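Local coordinates for protein putative angiotensinogen (Lampetra fluviatilis, PDB 5INW) that binds heparin and, with heparin promoting the reaction, inhibits thrombin, being a serpin-family angiotensinogen, here with its reactive loop cleaved, at residues S109-A114 and R156-L161; A114-V119 and A410-G415; P228-D233 and V243-F248; M171-V176 and K221-K226. The protein carries 1 engineered substitution. All blocks are in the same frame, centred on the assembly; numbering follows the deposited sequence.

Contact 1. Residues S109-A114 and R156-L161; sequences SPLSIA and RLNGAL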
loop_
_atom_site.group_PDB
_atom_site.type_symbol
_atom_site.label_atom_id
_atom_site.label_comp_id
_atom_site.label_asym_id
_atom_site.label_seq_id
_atom_site.Cartn_x
_atom_site.Cartn_y
_atom_site.Cartn_z
ATOM N N SER A 109 1.074 -0.604 0.559
ATOM C CA SER A 109 -0.159 -0.200 -0.131
ATOM C C SER A 109 -0.856 -1.391 -0.776
ATOM O O SER A 109 -0.315 -2.000 -1.689
ATOM C CB SER A 109 0.154 0.809 -1.242
ATOM O OG SER A 109 -1.000 0.966 -2.087
ATOM N N PRO A 110 -2.062 -1.720 -0.327
ATOM C CA PRO A 110 -2.816 -2.795 -1.006
ATOM C C PRO A 110 -3.129 -2.516 -2.444
ATOM O O PRO A 110 -3.057 -3.445 -3.232
ATOM C CB PRO A 110 -4.114 -2.916 -0.195
ATOM C CG PRO A 110 -3.798 -2.365 1.147
ATOM C CD PRO A 110 -2.733 -1.302 0.917
ATOM N N LEU A 111 -3.434 -1.271 -2.797
ATOM C CA LEU A 111 -3.692 -0.904 -4.209
ATOM C C LEU A 111 -2.533 -1.173 -5.156
ATOM O O LEU A 111 -2.752 -1.615 -6.292
ATOM C CB LEU A 111 -4.022 0.581 -4.352
ATOM C CG LEU A 111 -5.389 1.032 -3.863
ATOM C CD1 LEU A 111 -5.449 2.534 -4.043
ATOM C CD2 LEU A 111 -6.543 0.381 -4.606
ATOM N N SER A 112 -1.330 -0.814 -4.701
ATOM C CA SER A 112 -0.143 -0.989 -5.510
ATOM C C SER A 112 0.051 -2.467 -5.784
ATOM O O SER A 112 0.284 -2.866 -6.927
ATOM C CB SER A 112 1.109 -0.445 -4.828
ATOM O OG SER A 112 2.231 -0.520 -5.701
ATOM N N ILE A 113 -0.073 -3.264 -4.731
ATOM C CA ILE A 113 0.136 -4.666 -4.881
ATOM C C ILE A 113 -0.974 -5.310 -5.722
ATOM O O ILE A 113 -0.713 -6.188 -6.551
ATOM C CB ILE A 113 0.300 -5.367 -3.525
ATOM C CG1 ILE A 113 1.533 -4.824 -2.814
ATOM C CG2 ILE A 113 0.506 -6.886 -3.727
ATOM C CD1 ILE A 113 1.690 -5.302 -1.370
ATOM N N ALA A 114 -2.216 -4.877 -5.517
ATOM C CA ALA A 114 -3.347 -5.401 -6.322
ATOM C C ALA A 114 -3.216 -5.044 -7.809
ATOM O O ALA A 114 -3.602 -5.838 -8.675
ATOM C CB ALA A 114 -4.673 -4.914 -5.778
ATOM N N ARG A 156 -12.213 1.498 -12.607
ATOM C CA ARG A 156 -13.119 2.582 -12.211
ATOM C C ARG A 156 -12.750 3.158 -10.854
ATOM O O ARG A 156 -12.710 4.393 -10.699
ATOM C CB ARG A 156 -14.592 2.172 -12.191
ATOM C CG ARG A 156 -15.543 3.394 -12.124
ATOM C CD ARG A 156 -16.899 3.114 -12.737
ATOM N NE ARG A 156 -16.692 2.283 -13.935
ATOM C CZ ARG A 156 -17.627 1.535 -14.531
ATOM N NH1 ARG A 156 -18.905 1.577 -14.138
ATOM N NH2 ARG A 156 -17.287 0.787 -15.578
ATOM N N LEU A 157 -12.506 2.266 -9.883
ATOM C CA LEU A 157 -11.989 2.645 -8.551
ATOM C C LEU A 157 -10.747 3.525 -8.682
ATOM O O LEU A 157 -10.740 4.623 -8.178
ATOM C CB LEU A 157 -11.641 1.403 -7.696
ATOM C CG LEU A 157 -11.081 1.646 -6.272
ATOM C CD1 LEU A 157 -12.138 2.319 -5.417
ATOM C CD2 LEU A 157 -10.559 0.392 -5.570
ATOM N N ASN A 158 -9.722 3.058 -9.389
ATOM C CA ASN A 158 -8.512 3.859 -9.549
ATOM C C ASN A 158 -8.766 5.215 -10.213
ATOM O O ASN A 158 -8.253 6.233 -9.769
ATOM C CB ASN A 158 -7.413 3.054 -10.216
ATOM C CG ASN A 158 -6.879 1.970 -9.286
ATOM O OD1 ASN A 158 -6.759 2.186 -8.074
ATOM N ND2 ASN A 158 -6.543 0.810 -9.844
ATOM N N GLY A 159 -9.636 5.250 -11.206
ATOM C CA GLY A 159 -10.083 6.516 -11.737
ATOM C C GLY A 159 -10.708 7.422 -10.681
ATOM O O GLY A 159 -10.478 8.627 -10.687
ATOM N N ALA A 160 -11.551 6.859 -9.820
ATOM C CA ALA A 160 -12.223 7.623 -8.745
ATOM C C ALA A 160 -11.229 8.139 -7.688
ATOM O O ALA A 160 -11.352 9.285 -7.252
ATOM C CB ALA A 160 -13.330 6.804 -8.086
ATOM N N LEU A 161 -10.229 7.341 -7.344
ATOM C CA LEU A 161 -9.280 7.701 -6.295
ATOM C C LEU A 161 -8.183 8.695 -6.714
ATOM O O LEU A 161 -7.917 9.638 -6.000
ATOM C CB LEU A 161 -8.598 6.453 -5.770
ATOM C CG LEU A 161 -9.492 5.413 -5.123
ATOM C CD1 LEU A 161 -8.781 4.074 -4.992
ATOM C CD2 LEU A 161 -9.941 5.939 -3.740
#

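Contact 2. Residues A114-V119 and A410-G415; sequences ASALGV and AETVVG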
loop_
_atom_site.group_PDB
_atom_site.type_symbol
_atom_site.label_atom_id
_atom_site.label_comp_id
_atom_site.label_asym_id
_atom_site.label_seq_id
_atom_site.Cartn_x
_atom_site.Cartn_y
_atom_site.Cartn_z
ATOM N N ALA A 114 -2.216 -4.877 -5.517
ATOM C CA ALA A 114 -3.347 -5.401 -6.322
ATOM C C ALA A 114 -3.216 -5.044 -7.809
ATOM O O ALA A 114 -3.602 -5.838 -8.675
ATOM C CB ALA A 114 -4.673 -4.914 -5.778
ATOM N N SER A 115 -2.694 -3.843 -8.085
ATOM C CA SER A 115 -2.494 -3.441 -9.446
ATOM C C SER A 115 -1.458 -4.291 -10.127
ATOM O O SER A 115 -1.661 -4.699 -11.278
ATOM C CB SER A 115 -2.066 -2.007 -9.528
ATOM O OG SER A 115 -3.085 -1.240 -9.006
ATOM N N ALA A 116 -0.347 -4.528 -9.454
ATOM C CA ALA A 116 0.692 -5.318 -10.065
ATOM C C ALA A 116 0.183 -6.741 -10.313
ATOM O O ALA A 116 0.402 -7.302 -11.383
ATOM C CB ALA A 116 1.961 -5.298 -9.234
ATOM N N LEU A 117 -0.548 -7.300 -9.358
ATOM C CA LEU A 117 -1.099 -8.659 -9.522
ATOM C C LEU A 117 -2.256 -8.756 -10.515
ATOM O O LEU A 117 -2.496 -9.816 -11.071
ATOM C CB LEU A 117 -1.590 -9.174 -8.188
ATOM C CG LEU A 117 -0.551 -9.292 -7.071
ATOM C CD1 LEU A 117 -1.295 -9.642 -5.799
ATOM C CD2 LEU A 117 0.498 -10.337 -7.370
ATOM N N GLY A 118 -2.990 -7.663 -10.713
ATOM C CA GLY A 118 -4.001 -7.588 -11.768
ATOM C C GLY A 118 -3.346 -7.764 -13.118
ATOM O O GLY A 118 -3.858 -8.459 -13.973
ATOM N N VAL A 119 -2.182 -7.162 -13.305
ATOM C CA VAL A 119 -1.480 -7.288 -14.574
ATOM C C VAL A 119 -1.082 -8.772 -14.803
ATOM O O VAL A 119 -1.298 -9.343 -15.843
ATOM C CB VAL A 119 -0.228 -6.375 -14.621
ATOM C CG1 VAL A 119 0.533 -6.619 -15.915
ATOM C CG2 VAL A 119 -0.610 -4.887 -14.533
ATOM N N ALA A 410 4.532 4.175 -2.498
ATOM C CA ALA A 410 4.753 2.733 -2.589
ATOM C C ALA A 410 5.146 2.352 -3.997
ATOM O O ALA A 410 4.822 3.047 -4.931
ATOM C CB ALA A 410 3.500 1.957 -2.188
ATOM N N GLU A 411 5.789 1.201 -4.125
ATOM C CA GLU A 411 6.341 0.690 -5.386
ATOM C C GLU A 411 6.263 -0.824 -5.323
ATOM O O GLU A 411 6.835 -1.412 -4.405
ATOM C CB GLU A 411 7.810 0.985 -5.394
ATOM C CG GLU A 411 8.215 2.429 -5.158
ATOM C CD GLU A 411 9.721 2.618 -5.178
ATOM O OE1 GLU A 411 10.489 1.664 -4.875
ATOM O OE2 GLU A 411 10.139 3.750 -5.486
ATOM N N THR A 412 5.552 -1.440 -6.264
ATOM C CA THR A 412 5.559 -2.874 -6.409
ATOM C C THR A 412 6.188 -3.223 -7.745
ATOM O O THR A 412 5.825 -2.671 -8.770
ATOM C CB THR A 412 4.155 -3.376 -6.417
ATOM O OG1 THR A 412 3.489 -2.796 -5.288
ATOM C CG2 THR A 412 4.108 -4.893 -6.378
ATOM N N VAL A 413 7.123 -4.163 -7.709
ATOM C CA VAL A 413 7.852 -4.624 -8.860
ATOM C C VAL A 413 7.672 -6.143 -8.974
ATOM O O VAL A 413 7.892 -6.852 -8.010
ATOM C CB VAL A 413 9.349 -4.254 -8.745
ATOM C CG1 VAL A 413 10.134 -4.760 -9.944
ATOM C CG2 VAL A 413 9.492 -2.782 -8.686
ATOM N N VAL A 414 7.376 -6.632 -10.189
ATOM C CA VAL A 414 7.215 -8.057 -10.470
ATOM C C VAL A 414 8.169 -8.426 -11.572
ATOM O O VAL A 414 8.238 -7.735 -12.567
ATOM C CB VAL A 414 5.798 -8.370 -10.948
ATOM C CG1 VAL A 414 5.601 -9.877 -11.071
ATOM C CG2 VAL A 414 4.760 -7.811 -9.965
ATOM N N GLY A 415 8.937 -9.489 -11.403
ATOM C CA GLY A 415 9.898 -9.874 -12.442
ATOM C C GLY A 415 9.440 -11.190 -12.976
ATOM O O GLY A 415 9.181 -12.105 -12.184
#

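Contact 3. Residues P228-D233 and V243-F248; sequences PDVISD and VNVIYF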
loop_
_atom_site.group_PDB
_atom_site.type_symbol
_atom_site.label_atom_id
_atom_site.label_comp_id
_atom_site.label_asym_id
_atom_site.label_seq_id
_atom_site.Cartn_x
_atom_site.Cartn_y
_atom_site.Cartn_z
ATOM N N PRO A 228 12.673 7.803 -8.829
ATOM C CA PRO A 228 13.880 7.365 -9.539
ATOM C C PRO A 228 14.201 5.994 -8.972
ATOM O O PRO A 228 13.492 5.549 -8.044
ATOM C CB PRO A 228 14.899 8.387 -9.078
ATOM C CG PRO A 228 14.499 8.679 -7.656
ATOM C CD PRO A 228 13.014 8.482 -7.555
ATOM N N ASP A 229 15.223 5.324 -9.486
ATOM C CA ASP A 229 15.731 4.047 -8.878
ATOM C C ASP A 229 14.714 2.959 -8.352
ATOM O O ASP A 229 15.037 2.172 -7.472
ATOM C CB ASP A 229 16.784 4.352 -7.790
ATOM C CG ASP A 229 16.183 4.991 -6.535
ATOM O OD1 ASP A 229 15.017 4.695 -6.161
ATOM O OD2 ASP A 229 16.892 5.798 -5.896
ATOM N N VAL A 230 13.526 2.880 -8.935
ATOM C CA VAL A 230 12.564 1.865 -8.588
ATOM C C VAL A 230 13.150 0.487 -8.912
ATOM O O VAL A 230 12.822 -0.493 -8.255
ATOM C CB VAL A 230 11.239 2.056 -9.369
ATOM C CG1 VAL A 230 10.250 0.894 -9.164
ATOM C CG2 VAL A 230 10.572 3.348 -8.958
ATOM N N ILE A 231 13.969 0.384 -9.949
ATOM C CA ILE A 231 14.610 -0.890 -10.270
ATOM C C ILE A 231 16.111 -0.814 -9.956
ATOM O O ILE A 231 16.785 0.161 -10.327
ATOM C CB ILE A 231 14.355 -1.286 -11.727
ATOM C CG1 ILE A 231 12.878 -1.649 -11.892
ATOM C CG2 ILE A 231 15.225 -2.459 -12.105
ATOM C CD1 ILE A 231 12.298 -0.984 -13.100
ATOM N N SER A 232 16.601 -1.858 -9.275
ATOM C CA SER A 232 18.023 -1.997 -8.913
ATOM C C SER A 232 18.793 -2.944 -9.830
ATOM O O SER A 232 19.946 -2.672 -10.150
ATOM C CB SER A 232 18.155 -2.496 -7.473
ATOM O OG SER A 232 17.333 -3.634 -7.255
ATOM N N ASP A 233 18.148 -4.025 -10.268
ATOM C CA ASP A 233 18.822 -5.141 -10.928
ATOM C C ASP A 233 17.822 -5.792 -11.871
ATOM O O ASP A 233 16.617 -5.746 -11.628
ATOM C CB ASP A 233 19.307 -6.134 -9.830
ATOM C CG ASP A 233 20.576 -6.938 -10.192
ATOM O OD1 ASP A 233 20.858 -7.203 -11.381
ATOM O OD2 ASP A 233 21.271 -7.381 -9.242
ATOM N N VAL A 243 5.413 -2.983 -13.041
ATOM C CA VAL A 243 5.672 -1.966 -12.006
ATOM C C VAL A 243 4.394 -1.224 -11.708
ATOM O O VAL A 243 3.712 -0.750 -12.610
ATOM C CB VAL A 243 6.699 -0.927 -12.508
ATOM C CG1 VAL A 243 6.719 0.296 -11.619
ATOM C CG2 VAL A 243 8.062 -1.573 -12.642
ATOM N N ASN A 244 4.046 -1.154 -10.446
ATOM C CA ASN A 244 3.096 -0.152 -9.987
ATOM C C ASN A 244 3.849 0.758 -9.034
ATOM O O ASN A 244 4.604 0.305 -8.171
ATOM C CB ASN A 244 1.904 -0.742 -9.215
ATOM C CG ASN A 244 1.012 0.330 -8.702
ATOM O OD1 ASN A 244 1.241 0.897 -7.635
ATOM N ND2 ASN A 244 0.078 0.744 -9.536
ATOM N N VAL A 245 3.585 2.032 -9.187
ATOM C CA VAL A 245 3.871 3.000 -8.152
ATOM C C VAL A 245 2.608 3.773 -7.792
ATOM O O VAL A 245 1.759 4.010 -8.632
ATOM C CB VAL A 245 4.950 4.002 -8.570
ATOM C CG1 VAL A 245 6.134 3.236 -9.063
ATOM C CG2 VAL A 245 4.438 4.935 -9.650
ATOM N N ILE A 246 2.606 4.290 -6.576
ATOM C CA ILE A 246 1.514 5.068 -6.052
ATOM C C ILE A 246 2.087 6.074 -5.083
ATOM O O ILE A 246 2.936 5.746 -4.245
ATOM C CB ILE A 246 0.517 4.111 -5.460
ATOM C CG1 ILE A 246 -0.620 4.796 -4.787
ATOM C CG2 ILE A 246 1.185 3.189 -4.460
ATOM C CD1 ILE A 246 -1.704 3.754 -4.570
ATOM N N TYR A 247 1.639 7.310 -5.245
ATOM C CA TYR A 247 2.119 8.450 -4.509
ATOM C C TYR A 247 0.935 9.195 -3.949
ATOM O O TYR A 247 0.037 9.541 -4.720
ATOM C CB TYR A 247 2.863 9.397 -5.435
ATOM C CG TYR A 247 3.270 10.692 -4.765
ATOM C CD1 TYR A 247 4.417 10.751 -4.041
ATOM C CD2 TYR A 247 2.467 11.851 -4.837
ATOM C CE1 TYR A 247 4.800 11.917 -3.420
ATOM C CE2 TYR A 247 2.821 13.030 -4.200
ATOM C CZ TYR A 247 4.008 13.056 -3.485
ATOM O OH TYR A 247 4.491 14.181 -2.819
ATOM N N PHE A 248 0.971 9.472 -2.639
ATOM C CA PHE A 248 -0.039 10.259 -1.942
ATOM C C PHE A 248 0.595 11.432 -1.207
ATOM O O PHE A 248 1.608 11.251 -0.509
ATOM C CB PHE A 248 -0.734 9.350 -0.925
ATOM C CG PHE A 248 -1.484 10.078 0.164
ATOM C CD1 PHE A 248 -2.715 10.662 -0.098
ATOM C CD2 PHE A 248 -0.982 10.134 1.447
ATOM C CE1 PHE A 248 -3.407 11.326 0.884
ATOM C CE2 PHE A 248 -1.673 10.798 2.450
ATOM C CZ PHE A 248 -2.896 11.375 2.172
#

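Contact 4. Residues M171-V176 and K221-K226; sequences MGKNVV and KVTSKK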
loop_
_atom_site.group_PDB
_atom_site.type_symbol
_atom_site.label_atom_id
_atom_site.label_comp_id
_atom_site.label_asym_id
_atom_site.label_seq_id
_atom_site.Cartn_x
_atom_site.Cartn_y
_atom_site.Cartn_z
ATOM N N MET A 171 -1.827 9.683 -6.966
ATOM C CA MET A 171 -1.425 9.423 -8.339
ATOM C C MET A 171 -0.937 7.978 -8.345
ATOM O O MET A 171 -0.257 7.553 -7.425
ATOM C CB MET A 171 -0.306 10.427 -8.705
ATOM C CG MET A 171 0.422 10.289 -10.051
ATOM S SD MET A 171 1.796 9.110 -9.871
ATOM C CE MET A 171 3.250 10.148 -9.703
ATOM N N GLY A 172 -1.277 7.249 -9.397
ATOM C CA GLY A 172 -0.910 5.864 -9.574
ATOM C C GLY A 172 -0.556 5.575 -11.023
ATOM O O GLY A 172 -1.242 6.034 -11.951
ATOM N N LYS A 173 0.502 4.800 -11.233
ATOM C CA LYS A 173 1.007 4.531 -12.556
ATOM C C LYS A 173 1.412 3.080 -12.604
ATOM O O LYS A 173 2.183 2.634 -11.784
ATOM C CB LYS A 173 2.195 5.472 -12.827
ATOM C CG LYS A 173 2.612 5.601 -14.278
ATOM C CD LYS A 173 1.703 6.500 -15.115
ATOM C CE LYS A 173 1.742 6.107 -16.610
ATOM N NZ LYS A 173 0.910 4.899 -16.955
ATOM N N ASN A 174 0.881 2.344 -13.566
ATOM C CA ASN A 174 1.436 1.062 -13.970
ATOM C C ASN A 174 2.331 1.178 -15.194
ATOM O O ASN A 174 2.052 1.924 -16.122
ATOM C CB ASN A 174 0.346 0.106 -14.336
ATOM C CG ASN A 174 -0.647 -0.051 -13.242
ATOM O OD1 ASN A 174 -0.337 -0.528 -12.127
ATOM N ND2 ASN A 174 -1.874 0.311 -13.552
ATOM N N VAL A 175 3.404 0.402 -15.194
ATOM C CA VAL A 175 4.333 0.336 -16.321
ATOM C C VAL A 175 4.735 -1.093 -16.513
ATOM O O VAL A 175 4.927 -1.801 -15.521
ATOM C CB VAL A 175 5.582 1.201 -16.097
ATOM C CG1 VAL A 175 6.465 1.171 -17.331
ATOM C CG2 VAL A 175 5.171 2.653 -15.847
ATOM N N VAL A 176 4.772 -1.535 -17.768
ATOM C CA VAL A 176 5.125 -2.888 -18.090
ATOM C C VAL A 176 6.236 -2.902 -19.118
ATOM O O VAL A 176 6.091 -2.453 -20.283
ATOM C CB VAL A 176 3.911 -3.695 -18.600
ATOM C CG1 VAL A 176 4.332 -5.098 -19.028
ATOM C CG2 VAL A 176 2.799 -3.766 -17.526
ATOM N N LYS A 221 10.493 9.813 -15.722
ATOM C CA LYS A 221 9.855 10.709 -16.692
ATOM C C LYS A 221 8.368 10.784 -16.436
ATOM O O LYS A 221 7.807 11.857 -16.265
ATOM C CB LYS A 221 10.168 10.254 -18.159
ATOM C CG LYS A 221 11.539 10.696 -18.672
ATOM C CD LYS A 221 11.862 9.947 -19.962
ATOM C CE LYS A 221 13.181 10.402 -20.573
ATOM N NZ LYS A 221 13.162 10.301 -22.068
ATOM N N VAL A 222 7.758 9.638 -16.279
ATOM C CA VAL A 222 6.312 9.550 -16.116
ATOM C C VAL A 222 5.754 9.843 -14.675
ATOM O O VAL A 222 4.579 9.704 -14.431
ATOM C CB VAL A 222 5.855 8.158 -16.620
ATOM C CG1 VAL A 222 4.353 8.004 -16.553
ATOM C CG2 VAL A 222 6.280 7.958 -18.082
ATOM N N THR A 223 6.570 10.239 -13.710
ATOM C CA THR A 223 6.114 10.380 -12.317
ATOM C C THR A 223 6.755 11.634 -11.674
ATOM O O THR A 223 7.027 11.687 -10.468
ATOM C CB THR A 223 6.467 9.079 -11.541
ATOM O OG1 THR A 223 7.895 8.866 -11.506
ATOM C CG2 THR A 223 5.840 7.849 -12.173
ATOM N N SER A 224 6.968 12.657 -12.519
ATOM C CA SER A 224 7.808 13.857 -12.251
ATOM C C SER A 224 8.827 13.656 -11.134
ATOM O O SER A 224 8.686 14.226 -10.048
ATOM C CB SER A 224 6.938 15.090 -11.967
ATOM O OG SER A 224 6.257 15.481 -13.133
ATOM N N LYS A 225 9.812 12.799 -11.390
ATOM C CA LYS A 225 10.964 12.622 -10.494
ATOM C C LYS A 225 10.667 12.228 -9.039
ATOM O O LYS A 225 11.541 12.335 -8.179
ATOM C CB LYS A 225 11.875 13.868 -10.530
ATOM C CG LYS A 225 12.315 14.305 -11.935
ATOM C CD LYS A 225 13.534 15.232 -11.913
ATOM C CE LYS A 225 14.057 15.522 -13.312
ATOM N NZ LYS A 225 15.346 16.272 -13.273
ATOM N N LYS A 226 9.466 11.733 -8.765
ATOM C CA LYS A 226 9.167 11.220 -7.426
ATOM C C LYS A 226 9.732 9.813 -7.266
ATOM O O LYS A 226 10.084 9.393 -6.178
ATOM C CB LYS A 226 7.660 11.197 -7.189
ATOM C CG LYS A 226 7.030 12.574 -7.017
ATOM C CD LYS A 226 7.627 13.260 -5.770
ATOM C CE LYS A 226 6.753 14.383 -5.220
ATOM N NZ LYS A 226 6.706 15.605 -6.084
#

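Contact 1. Residues S109-A114 and R156-L161
The CG of Leu111 stands anti to the carbonyl carbon (chi1 -73°), which directs the isobutyl end toward helix 150-161; there its two methyls part, CD1 toward Leu161 and CD2 toward Leu157 and Asn158. In the serpin fold these are helix B, whose first turn is 109-114, and helix D, which ends at 161. The two short segments run at 141° to one another with their axes 12.6 Å apart, too far for backbones to meet, so the join is made by side chains, and Leu111 alone of the first segment meets those that reach out from the second. CD1 meets CD1 of Leu161 tip to tip at 3.8 Å, whereas CD2 lies against CD2 of Leu157 at 4.1 Å, the two side chains meeting at an oblique angle. Leu157 reaches this position by a different first torsion, with its CG anti to the backbone N.

Asn158 takes part by packing: its side chain runs past Leu111 in the opposite direction, leaving OD1 beside the CD2 methyl. Leu111 is also backed by Val85 of helix 77-96 and Ile246 of strand 238-251, while the separate C-terminal peptide chain packs its Thr21 on Leu157 and its Asp18 on Leu161. The start of helix 110-122 is fixed by an N-cap: Ser109 OG, which also bonds Ile25 O of the C-terminal peptide chain, accepts from Ser112 N at 3.2 Å, with a nearly straight N-H...O angle of 164°.

Contact 2. Residues A114-V119 and A410-G415
Ala116, on the face of helix 110-122 turned to the sheet, sets its CB over the gap between Thr412 and Val414 of strand 405-417, touching a methyl of each. The pair are two positions apart on the strand, so both project to the same face. Thr412 offers its CG2, which approaches Ala116 CB to 3.6 Å; Val414, two residues on, offers its own CG2 to Ala116 CB at 3.8 Å.

The conformations of the two branched residues decide which group faces the helix. In Thr412, with chi1 -50°, the methyl is anti to the backbone N and rests on Ala116, which leaves OG1 on the N side, anti to the carbonyl carbon. That hydroxyl is thereby separated from the apolar patch and is hydrogen-bonded to Ser112 OG and His395 ND1, a pair of partners that satisfies it within the buried core and should hold the rotation of the side chain. Val414 has chi1 -173°: its CG1 is anti to N, and it is CG2, beside the backbone N, that touches the alanine. Between these two segments the contact rests on the one CB of Ala116; Ile113 and Ser112, a turn earlier, also meet Thr412.

In the cleaved serpin, strand 405-417 is the inserted reactive loop, lying between strands 238-251 and 389-401 and antiparallel to both. Backbone bonds join Thr412 to Asn244 on one edge and Val413 to Thr394 on the other. Helix 110-122 lies behind this central part of the sheet, with helix 150-161 beside it, where Phe154 packs on Ala114 and Ser115.

Contact 3. Residues P228-D233 and V243-F248
Val230 and Ile231, in the loop that follows helix 208-221, lower their side chains onto Val243 and Val245 of strand 238-251. The better packed part is a small apolar cluster of four residues, its methyls at ordinary to loose van der Waals distances. Val230 uses both branches: CG1 meets CG1 of Val243 at 4.3 Å, and CG2 reaches CG1 of Val245 at 4.4 Å, so the residue spans two successive side chains of one strand face. Ile231 adds the end of its chain, CD1 lying 4.3 Å from CG2 of Val243. Val243 thus gives CG1 to Val230 and CG2 to Ile231; chi1 166° puts CG1 anti to the backbone N.

Elsewhere the loop makes no contact with this strand segment. Asp229 and Ser232 are open to solvent, as is Asp233, which is poorly ordered, and the backbones stay well apart: the nearest CA atoms, those of Val230 and Val243, are 8.6 Å from each other. Helix 208-221 also holds the loop: Ile231 packs on Met215 and Ile219, and its O accepts from Asn216 ND2.

Alternation along the strand separates two environments, since Asn244 points away from the loop and bonds Ser112 of helix 110-122 and Asn174 of strand 168-179. A helix and its following loop laid over the face of the large central sheet, here with the cleaved reactive loop inserted, is the organisation of the serpin fold around helix F and sheet A.

Contact 4. Residues M171-V176 and K221-K226
Val222, the first residue beyond helix 208-221, turns its CG1 onto the aliphatic chain of Lys173 in strand 168-179. The two side chains meet at about a right angle, with Lys173 CG 3.7 Å from Val222 CG1. The lysine folds over the valine because its chain is bent at chi2 (77°) and chi4; its NZ then makes weak hydrogen bonds to Asn174 O and to Lys197 O.

Thr223 comes next and faces Met171, whose chain is brought round by bends at chi2 and chi3. These side chains likewise cross almost perpendicularly, and Met171 CE lies 3.9 Å from Thr223 CB. The polar end of Thr223 turns back to the helix, where OG1 bonds Ile219 O, while its CG2 lies 4.4 Å from Lys173 CB.

Ser224 and Lys225 carry the chain outward to solvent. At Lys226 the backbone N returns to Thr223 O at 3.0 Å, closing a tight turn, and the side chain leads off toward Tyr247 of strand 238-251. This turn, over the face of the strands covered by helix 208-221, belongs to the connection from helix F to sheet A in serpins.

Contacts 2, 3 and 4 gather on three adjacent strands of the serpin central sheet, with 238-251 in the middle: Thr412 N lies 2.8 Å from Asn244 O on the side of the inserted reactive loop, and Val243 N is 2.8 Å from Val175 O on the other. Contacts 3 and 4, their centres 8 Å apart, use the one connection after helix 208-221 and cover the sheet face opposite to that met by helix 110-122 in contact 2. Contact 1, its centre 11 Å from that of contact 2, shares this last helix and leads on to helix 150-161. Ser112 is the polar point common to contacts 1, 2 and 3. Contacts 1 and 4 do not touch.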